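Local structure of probable leucine/isoleucine/valine-binding protein (Rhodopirellula baltica, 4KV7) at residues P281-Y286 with V302-Y307. The protein probably binds branched-chain amino acids or related small ligands. The protein carries 1 engineered substitution. Numbering follows the deposited sequence. Where two conformers were deposited one is given.
Sequences PLVREY and VSLEGY
Tyr286 and Tyr307 meet across neighbouring helices, the Tyr307 ring lying over Tyr286 CA and the Tyr286 ring resting its CD1 against Tyr307 CB. Their rings form an offset edge-to-face pair, the edge of Tyr286 directed at the face of Tyr307 with planes at 60° and centroids 5.7 Å apart. Two CH-pi contacts accompany it. Tyr286 CA sits over a face of the Tyr307 ring, 3.8 Å from its centroid, and Leu304 CA lies over a face of the Tyr286 ring, 3.9 Å from its centroid. With CG anti to the backbone N (chi1 176°), Tyr307 carries its ring straight to the neighbouring helix, a span that a long flat side chain fills well where the axes of the two segments come no closer than 10.5 Å.

This is helix-helix packing within the periplasmic binding protein fold: helices 281-293 and 301-319 are consecutive, joined by a short link, and the N-to-C directions of segments 281-286 and 302-307 stand at 104°. Branched aliphatic side chains pack against the rings. Leu304 CD1 lies 3.6 Å from Tyr286 CG and 3.8 Å from Leu282 CD2, while Val283 adds a looser methyl contact to Leu304.

The polar ends find partners although most are buried. Tyr286 OH donates to Ser303 OG at 2.6 Å, with the serine oxygen close to the ring plane; Ser300 N also bonds this phenol oxygen, so both fix the ring's far end. Serine is small enough to let the tyrosine come so near. The Tyr307 hydroxyl passes Glu285 CB at 3.5 Å and bonds Glu47 and Arg311, the arginine that also forms a salt bridge with Glu285.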
ATOM      1  N   PRO A 281     -20.065  -2.749   4.428  1.00 13.04           N
ATOM      2  CA  PRO A 281     -20.107  -4.160   4.850  1.00 13.55           C
ATOM      3  C   PRO A 281     -18.735  -4.833   4.941  1.00 13.35           C
ATOM      4  O   PRO A 281     -18.480  -5.564   5.897  1.00 13.57           O
ATOM      5  CB  PRO A 281     -20.981  -4.822   3.777  1.00 15.02           C
ATOM      6  CG  PRO A 281     -21.885  -3.720   3.324  1.00 19.62           C
ATOM      7  CD  PRO A 281     -21.042  -2.466   3.359  1.00 14.29           C
ATOM      8  N   LEU A 282     -17.852  -4.589   3.982  1.00 12.27           N
ATOM      9  CA  LEU A 282     -16.521  -5.193   4.032  0.59 12.01           C
ATOM     10  C   LEU A 282     -15.759  -4.741   5.261  1.00 10.79           C
ATOM     11  O   LEU A 282     -15.054  -5.534   5.894  1.00 10.85           O
ATOM     12  CB  LEU A 282     -15.698  -4.850   2.788  0.59 13.78           C
ATOM     13  CG  LEU A 282     -14.271  -5.426   2.753  0.59 18.32           C
ATOM     14  CD1 LEU A 282     -13.863  -5.681   1.336  0.59 24.81           C
ATOM     15  CD2 LEU A 282     -13.221  -4.519   3.426  0.59  9.24           C
ATOM     16  N   VAL A 283     -15.869  -3.457   5.583  1.00 10.32           N
ATOM     17  CA  VAL A 283     -15.124  -2.920   6.715  1.00 10.04           C
ATOM     18  C   VAL A 283     -15.639  -3.481   8.033  1.00  9.90           C
ATOM     19  O   VAL A 283     -14.845  -3.777   8.923  1.00 10.44           O
ATOM     20  CB  VAL A 283     -15.098  -1.383   6.716  1.00 10.65           C
ATOM     21  CG1 VAL A 283     -14.318  -0.875   7.912  1.00 11.90           C
ATOM     22  CG2 VAL A 283     -14.474  -0.864   5.427  1.00 12.12           C
ATOM     23  N   ARG A 284     -16.948  -3.658   8.161  1.00 11.31           N
ATOM     24  CA  ARG A 284     -17.492  -4.286   9.364  1.00 12.63           C
ATOM     25  C   ARG A 284     -16.975  -5.720   9.493  1.00 12.39           C
ATOM     26  O   ARG A 284     -16.647  -6.181  10.587  1.00 11.97           O
ATOM     27  CB  ARG A 284     -19.021  -4.266   9.351  1.00 13.94           C
ATOM     28  CG  ARG A 284     -19.602  -2.874   9.229  1.00 14.92           C
ATOM     29  CD  ARG A 284     -21.101  -2.869   9.449  1.00 13.84           C
ATOM     30  NE  ARG A 284     -21.818  -3.748   8.524  1.00 14.81           N
ATOM     31  CZ  ARG A 284     -23.079  -3.558   8.129  1.00 14.88           C
ATOM     32  NH1 ARG A 284     -23.771  -2.515   8.557  1.00 13.48           N
ATOM     33  NH2 ARG A 284     -23.660  -4.418   7.302  1.00 15.83           N
ATOM     34  N   GLU A 285     -16.873  -6.411   8.362  1.00 12.19           N
ATOM     35  CA  GLU A 285     -16.343  -7.770   8.322  1.00 12.65           C
ATOM     36  C   GLU A 285     -14.856  -7.809   8.693  1.00 10.94           C
ATOM     37  O   GLU A 285     -14.403  -8.704   9.404  1.00 11.26           O
ATOM     38  CB  GLU A 285     -16.609  -8.397   6.944  1.00 12.87           C
ATOM     39  CG  GLU A 285     -18.083  -8.778   6.741  1.00 14.03           C
ATOM     40  CD  GLU A 285     -18.503  -8.915   5.281  1.00 15.17           C
ATOM     41  OE1 GLU A 285     -17.700  -8.647   4.370  1.00 15.28           O
ATOM     42  OE2 GLU A 285     -19.667  -9.290   5.046  1.00 21.35           O
ATOM     43  N   TYR A 286     -14.100  -6.834   8.216  1.00 10.29           N
ATOM     44  CA  TYR A 286     -12.715  -6.653   8.631  1.00 10.37           C
ATOM     45  C   TYR A 286     -12.620  -6.512  10.143  1.00  9.30           C
ATOM     46  O   TYR A 286     -11.805  -7.171  10.776  1.00 10.06           O
ATOM     47  CB  TYR A 286     -12.131  -5.417   7.941  1.00 10.09           C
ATOM     48  CG  TYR A 286     -10.903  -4.835   8.615  1.00  9.75           C
ATOM     49  CD1 TYR A 286      -9.666  -5.467   8.536  1.00  9.16           C
ATOM     50  CD2 TYR A 286     -10.983  -3.634   9.312  1.00  9.57           C
ATOM     51  CE1 TYR A 286      -8.547  -4.918   9.144  1.00  9.70           C
ATOM     52  CE2 TYR A 286      -9.879  -3.080   9.923  1.00 10.45           C
ATOM     53  CZ  TYR A 286      -8.659  -3.716   9.836  1.00  9.27           C
ATOM     54  OH  TYR A 286      -7.576  -3.135  10.455  1.00 10.28           O
ATOM     55  N   VAL A 302      -3.467  -0.242   6.858  1.00  8.70           N
ATOM     56  CA  VAL A 302      -2.571  -1.246   6.312  1.00  8.26           C
ATOM     57  C   VAL A 302      -3.170  -2.643   6.463  1.00  8.36           C
ATOM     58  O   VAL A 302      -3.246  -3.408   5.497  1.00  8.52           O
ATOM     59  CB  VAL A 302      -1.179  -1.166   6.975  1.00  8.64           C
ATOM     60  CG1 VAL A 302      -0.268  -2.243   6.415  1.00  9.73           C
ATOM     61  CG2 VAL A 302      -0.550   0.215   6.768  1.00 10.84           C
ATOM     62  N   SER A 303      -3.610  -2.993   7.666  1.00  8.14           N
ATOM     63  CA  SER A 303      -4.202  -4.313   7.814  1.00  8.82           C
ATOM     64  C   SER A 303      -5.540  -4.434   7.099  1.00  8.17           C
ATOM     65  O   SER A 303      -5.894  -5.524   6.667  1.00  8.85           O
ATOM     66  CB  SER A 303      -4.312  -4.749   9.274  1.00  9.32           C
ATOM     67  OG  SER A 303      -5.073  -3.845  10.044  1.00  9.53           O
ATOM     68  N   LEU A 304      -6.289  -3.339   6.959  1.00  8.57           N
ATOM     69  CA  LEU A 304      -7.503  -3.385   6.159  1.00  8.69           C
ATOM     70  C   LEU A 304      -7.165  -3.745   4.718  1.00  8.15           C
ATOM     71  O   LEU A 304      -7.844  -4.571   4.110  1.00  8.94           O
ATOM     72  CB  LEU A 304      -8.253  -2.056   6.240  1.00  9.04           C
ATOM     73  CG  LEU A 304      -9.457  -1.890   5.312  1.00  8.47           C
ATOM     74  CD1 LEU A 304     -10.471  -3.022   5.516  1.00  9.98           C
ATOM     75  CD2 LEU A 304     -10.116  -0.557   5.580  1.00 10.14           C
ATOM     76  N   GLU A 305      -6.102  -3.160   4.163  1.00  8.29           N
ATOM     77  CA  GLU A 305      -5.674  -3.551   2.823  1.00  8.47           C
ATOM     78  C   GLU A 305      -5.291  -5.038   2.760  1.00  7.95           C
ATOM     79  O   GLU A 305      -5.662  -5.734   1.816  1.00  8.77           O
ATOM     80  CB  GLU A 305      -4.531  -2.662   2.323  1.00  8.72           C
ATOM     81  CG  GLU A 305      -4.119  -2.946   0.889  1.00  9.27           C
ATOM     82  CD  GLU A 305      -3.117  -1.949   0.336  1.00  8.45           C
ATOM     83  OE1 GLU A 305      -2.832  -0.927   1.005  1.00  8.46           O
ATOM     84  OE2 GLU A 305      -2.594  -2.193  -0.776  1.00  8.89           O
ATOM     85  N   GLY A 306      -4.552  -5.525   3.753  1.00  7.78           N
ATOM     86  CA  GLY A 306      -4.173  -6.928   3.768  1.00  9.24           C
ATOM     87  C   GLY A 306      -5.388  -7.841   3.825  1.00  8.01           C
ATOM     88  O   GLY A 306      -5.461  -8.870   3.139  1.00  9.39           O
ATOM     89  N   TYR A 307      -6.367  -7.457   4.635  1.00  8.36           N
ATOM     90  CA  TYR A 307      -7.612  -8.198   4.741  1.00  9.49           C
ATOM     91  C   TYR A 307      -8.353  -8.250   3.404  1.00  8.85           C
ATOM     92  O   TYR A 307      -8.858  -9.299   3.004  1.00  9.67           O
ATOM     93  CB  TYR A 307      -8.487  -7.603   5.850  1.00  9.50           C
ATOM     94  CG  TYR A 307      -9.839  -8.254   5.957  1.00  9.45           C
ATOM     95  CD1 TYR A 307      -9.997  -9.462   6.622  1.00 10.70           C
ATOM     96  CD2 TYR A 307     -10.961  -7.667   5.379  1.00 10.47           C
ATOM     97  CE1 TYR A 307     -11.237 -10.067   6.708  1.00 10.44           C
ATOM     98  CE2 TYR A 307     -12.201  -8.261   5.469  1.00 10.47           C
ATOM     99  CZ  TYR A 307     -12.333  -9.460   6.122  1.00 10.51           C
ATOM    100  OH  TYR A 307     -13.589 -10.020   6.183  1.00 12.84           O
TER